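Serine/threonine-protein kinase Tel1 (Chaetomium thermophilum, PDB 6SKY) phosphorylates proteins on serine and threonine using ATP and, as an ATM-family kinase, probably senses DNA damage and activates checkpoint signalling. Local coordinates at residues L2200-M2208 and I2230-V2241. Sequence-based numbering, arbitrary orientation.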
loop_
_atom_site.group_PDB
_atom_site.type_symbol
_atom_site.label_atom_id
_atom_site.label_comp_id
_atom_site.label_asym_id
_atom_site.label_seq_id
_atom_site.Cartn_x
_atom_site.Cartn_y
_atom_site.Cartn_z
ATOM N N LEU A 2200 -2.076 -16.707 37.413
ATOM C CA LEU A 2200 -2.719 -16.924 36.128
ATOM C C LEU A 2200 -1.679 -17.252 35.070
ATOM O O LEU A 2200 -0.582 -16.691 35.070
ATOM C CB LEU A 2200 -3.512 -15.693 35.696
ATOM C CG LEU A 2200 -4.708 -15.295 36.544
ATOM C CD1 LEU A 2200 -5.208 -13.960 36.091
ATOM C CD2 LEU A 2200 -5.782 -16.322 36.411
ATOM N N SER A 2201 -2.032 -18.152 34.165
ATOM C CA SER A 2201 -1.192 -18.503 33.028
ATOM C C SER A 2201 -1.906 -18.001 31.783
ATOM O O SER A 2201 -2.754 -18.689 31.221
ATOM C CB SER A 2201 -0.951 -19.991 32.967
ATOM O OG SER A 2201 -0.387 -20.458 34.176
ATOM N N VAL A 2202 -1.568 -16.788 31.360
ATOM C CA VAL A 2202 -2.224 -16.187 30.208
ATOM C C VAL A 2202 -1.197 -15.651 29.226
ATOM O O VAL A 2202 -1.496 -14.751 28.441
ATOM C CB VAL A 2202 -3.184 -15.065 30.635
ATOM C CG1 VAL A 2202 -4.358 -15.634 31.386
ATOM C CG2 VAL A 2202 -2.455 -14.055 31.476
ATOM N N ASP A 2203 0.017 -16.192 29.251
ATOM C CA ASP A 2203 1.050 -15.658 28.374
ATOM C C ASP A 2203 0.906 -16.147 26.943
ATOM O O ASP A 2203 1.255 -15.416 26.015
ATOM C CB ASP A 2203 2.431 -16.016 28.908
ATOM C CG ASP A 2203 2.507 -17.434 29.386
ATOM O OD1 ASP A 2203 1.522 -17.901 29.986
ATOM O OD2 ASP A 2203 3.546 -18.088 29.158
ATOM N N ALA A 2204 0.386 -17.356 26.737
ATOM C CA ALA A 2204 0.293 -17.894 25.387
ATOM C C ALA A 2204 -0.762 -17.169 24.565
ATOM O O ALA A 2204 -0.518 -16.825 23.407
ATOM C CB ALA A 2204 -0.003 -19.384 25.438
ATOM N N ALA A 2205 -1.930 -16.905 25.146
ATOM C CA ALA A 2205 -2.975 -16.202 24.410
ATOM C C ALA A 2205 -2.597 -14.750 24.156
ATOM O O ALA A 2205 -2.896 -14.198 23.091
ATOM C CB ALA A 2205 -4.288 -16.287 25.172
ATOM N N ILE A 2206 -1.907 -14.126 25.103
ATOM C CA ILE A 2206 -1.515 -12.735 24.935
ATOM C C ILE A 2206 -0.390 -12.610 23.917
ATOM O O ILE A 2206 -0.370 -11.679 23.099
ATOM C CB ILE A 2206 -1.138 -12.144 26.300
ATOM C CG1 ILE A 2206 -2.397 -11.973 27.143
ATOM C CG2 ILE A 2206 -0.436 -10.839 26.132
ATOM C CD1 ILE A 2206 -2.143 -11.514 28.526
ATOM N N LYS A 2207 0.540 -13.563 23.911
ATOM C CA LYS A 2207 1.585 -13.539 22.900
ATOM C C LYS A 2207 1.041 -13.894 21.527
ATOM O O LYS A 2207 1.526 -13.368 20.521
ATOM C CB LYS A 2207 2.721 -14.467 23.303
ATOM C CG LYS A 2207 3.560 -13.905 24.427
ATOM C CD LYS A 2207 4.746 -14.786 24.750
ATOM C CE LYS A 2207 4.303 -16.142 25.252
ATOM N NZ LYS A 2207 5.445 -17.024 25.592
ATOM N N MET A 2208 0.015 -14.735 21.454
ATOM C CA MET A 2208 -0.613 -14.980 20.165
ATOM C C MET A 2208 -1.357 -13.756 19.661
ATOM O O MET A 2208 -1.385 -13.503 18.455
ATOM C CB MET A 2208 -1.553 -16.167 20.255
ATOM C CG MET A 2208 -2.328 -16.401 18.989
ATOM S SD MET A 2208 -2.937 -18.073 18.896
ATOM C CE MET A 2208 -1.465 -18.923 19.419
ATOM N N ILE A 2230 6.233 -19.225 20.983
ATOM C CA ILE A 2230 5.118 -19.729 21.785
ATOM C C ILE A 2230 5.097 -21.246 21.765
ATOM O O ILE A 2230 4.868 -21.893 22.787
ATOM C CB ILE A 2230 3.775 -19.171 21.285
ATOM C CG1 ILE A 2230 3.708 -17.669 21.428
ATOM C CG2 ILE A 2230 2.644 -19.769 22.053
ATOM C CD1 ILE A 2230 2.473 -17.126 20.835
ATOM N N ASP A 2231 5.315 -21.837 20.596
ATOM C CA ASP A 2231 5.209 -23.287 20.491
ATOM C C ASP A 2231 6.381 -23.995 21.147
ATOM O O ASP A 2231 6.225 -25.112 21.649
ATOM C CB ASP A 2231 5.104 -23.703 19.031
ATOM C CG ASP A 2231 5.210 -25.192 18.853
ATOM O OD1 ASP A 2231 4.474 -25.926 19.542
ATOM O OD2 ASP A 2231 6.032 -25.638 18.028
ATOM N N LYS A 2232 7.555 -23.372 21.156
ATOM C CA LYS A 2232 8.736 -24.027 21.705
ATOM C C LYS A 2232 8.696 -24.050 23.225
ATOM O O LYS A 2232 8.652 -25.120 23.840
ATOM C CB LYS A 2232 9.991 -23.319 21.203
ATOM C CG LYS A 2232 11.260 -23.744 21.884
ATOM C CD LYS A 2232 12.394 -22.815 21.502
ATOM C CE LYS A 2232 13.651 -23.109 22.298
ATOM N NZ LYS A 2232 14.717 -22.104 22.028
ATOM N N ASP A 2233 8.693 -22.879 23.853
ATOM C CA ASP A 2233 8.765 -22.775 25.307
ATOM C C ASP A 2233 7.458 -22.182 25.823
ATOM O O ASP A 2233 7.347 -20.981 26.060
ATOM C CB ASP A 2233 9.973 -21.929 25.735
ATOM C CG ASP A 2233 10.357 -22.149 27.191
ATOM O OD1 ASP A 2233 11.146 -23.077 27.466
ATOM O OD2 ASP A 2233 9.872 -21.396 28.062
ATOM N N SER A 2234 6.471 -23.049 26.013
ATOM C CA SER A 2234 5.217 -22.709 26.669
ATOM C C SER A 2234 4.446 -23.997 26.893
ATOM O O SER A 2234 4.581 -24.953 26.123
ATOM C CB SER A 2234 4.381 -21.720 25.849
ATOM O OG SER A 2234 3.517 -20.969 26.681
ATOM N N SER A 2235 3.655 -24.020 27.957
ATOM C CA SER A 2235 2.912 -25.209 28.358
ATOM C C SER A 2235 1.437 -24.941 28.079
ATOM O O SER A 2235 0.696 -24.502 28.955
ATOM C CB SER A 2235 3.163 -25.540 29.826
ATOM O OG SER A 2235 2.618 -26.801 30.169
ATOM N N LEU A 2236 1.014 -25.226 26.851
ATOM C CA LEU A 2236 -0.342 -24.919 26.414
ATOM C C LEU A 2236 -1.402 -25.736 27.130
ATOM O O LEU A 2236 -2.589 -25.552 26.843
ATOM C CB LEU A 2236 -0.460 -25.135 24.909
ATOM C CG LEU A 2236 0.588 -24.405 24.078
ATOM C CD1 LEU A 2236 0.340 -24.646 22.619
ATOM C CD2 LEU A 2236 0.561 -22.933 24.385
ATOM N N LYS A 2237 -1.018 -26.629 28.038
ATOM C CA LYS A 2237 -1.979 -27.419 28.798
ATOM C C LYS A 2237 -2.383 -26.704 30.081
ATOM O O LYS A 2237 -3.573 -26.511 30.349
ATOM C CB LYS A 2237 -1.386 -28.797 29.105
ATOM C CG LYS A 2237 -0.889 -29.532 27.872
ATOM C CD LYS A 2237 -0.090 -30.772 28.244
ATOM C CE LYS A 2237 0.580 -31.373 27.020
ATOM N NZ LYS A 2237 1.468 -32.511 27.374
ATOM N N LYS A 2238 -1.400 -26.300 30.882
ATOM C CA LYS A 2238 -1.650 -25.567 32.119
ATOM C C LYS A 2238 -1.732 -24.084 31.780
ATOM O O LYS A 2238 -0.777 -23.324 31.927
ATOM C CB LYS A 2238 -0.563 -25.866 33.139
ATOM C CG LYS A 2238 -0.460 -27.346 33.461
ATOM C CD LYS A 2238 0.674 -27.656 34.420
ATOM C CE LYS A 2238 0.780 -29.155 34.647
ATOM N NZ LYS A 2238 1.967 -29.525 35.464
ATOM N N GLN A 2239 -2.910 -23.675 31.319
ATOM C CA GLN A 2239 -3.084 -22.340 30.757
ATOM C C GLN A 2239 -4.550 -21.966 30.840
ATOM O O GLN A 2239 -5.376 -22.581 30.164
ATOM C CB GLN A 2239 -2.610 -22.312 29.305
ATOM C CG GLN A 2239 -2.083 -20.985 28.820
ATOM C CD GLN A 2239 -0.592 -20.863 29.003
ATOM O OE1 GLN A 2239 0.071 -21.813 29.389
ATOM N NE2 GLN A 2239 -0.057 -19.691 28.726
ATOM N N SER A 2240 -4.881 -20.980 31.666
ATOM C CA SER A 2240 -6.191 -20.362 31.563
ATOM C C SER A 2240 -6.250 -19.537 30.284
ATOM O O SER A 2240 -5.223 -19.134 29.738
ATOM C CB SER A 2240 -6.473 -19.499 32.784
ATOM O OG SER A 2240 -5.273 -18.969 33.302
ATOM N N VAL A 2241 -7.465 -19.277 29.812
ATOM C CA VAL A 2241 -7.659 -18.835 28.432
ATOM C C VAL A 2241 -6.968 -19.855 27.537
ATOM O O VAL A 2241 -5.869 -19.591 27.033
ATOM C CB VAL A 2241 -7.119 -17.420 28.181
ATOM C CG1 VAL A 2241 -7.599 -16.922 26.848
ATOM C CG2 VAL A 2241 -7.555 -16.485 29.272
#
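A hydrogen bond joins Ser2240 and Ser2201. Ser2240 OG donates to Ser2201 O at 3.3 Å. The hydroxyl comes from above the carbonyl plane, 61° out of it. Beside this bond, Ser2201 CB rests against Lys2238 O, at the centre of an inverse gamma turn.

The polar side chain of Gln2239 reaches the start of helix 2203-2217. Its CG passes 3.4 Å from Ser2201 O. A bend at chi2 (92°) then turns the amide toward the first helical turn. There it lies beside the Asp2203 carboxylate and the backbone N of Ala2204. The amide and carboxylate planes are 31° apart. An alanine in place of Gln2239 would probably leave a gap beside Asp2203 and Ala2204 and strip the helix start of this polar neighbour.

The apolar contacts form two patches. In one, Val2241 spreads its two methyls: CG1 meets Ala2205 CB at 3.8 Å, and CG2 meets Val2202 CG1 at 3.9 Å. In the other, Ala2204 CB packs 3.7 Å from Leu2236 CD2. Next to it, the CD1 tip of Ile2230 lies 3.6 Å from Lys2207 CB and also faces the backbone at Met2208. The Ile2230 and Lys2207 side chains run past each other in opposite directions.

Helices 2203-2217 and 2220-2232 form a helical hairpin in the FAT domain, an alpha solenoid. The chain after the second helix folds back across the start of the first. Leu2243 and helix 2245-2259 pack on Met2208 and Leu2236, while helix 2154-2174 meets Val2202 and Val2241.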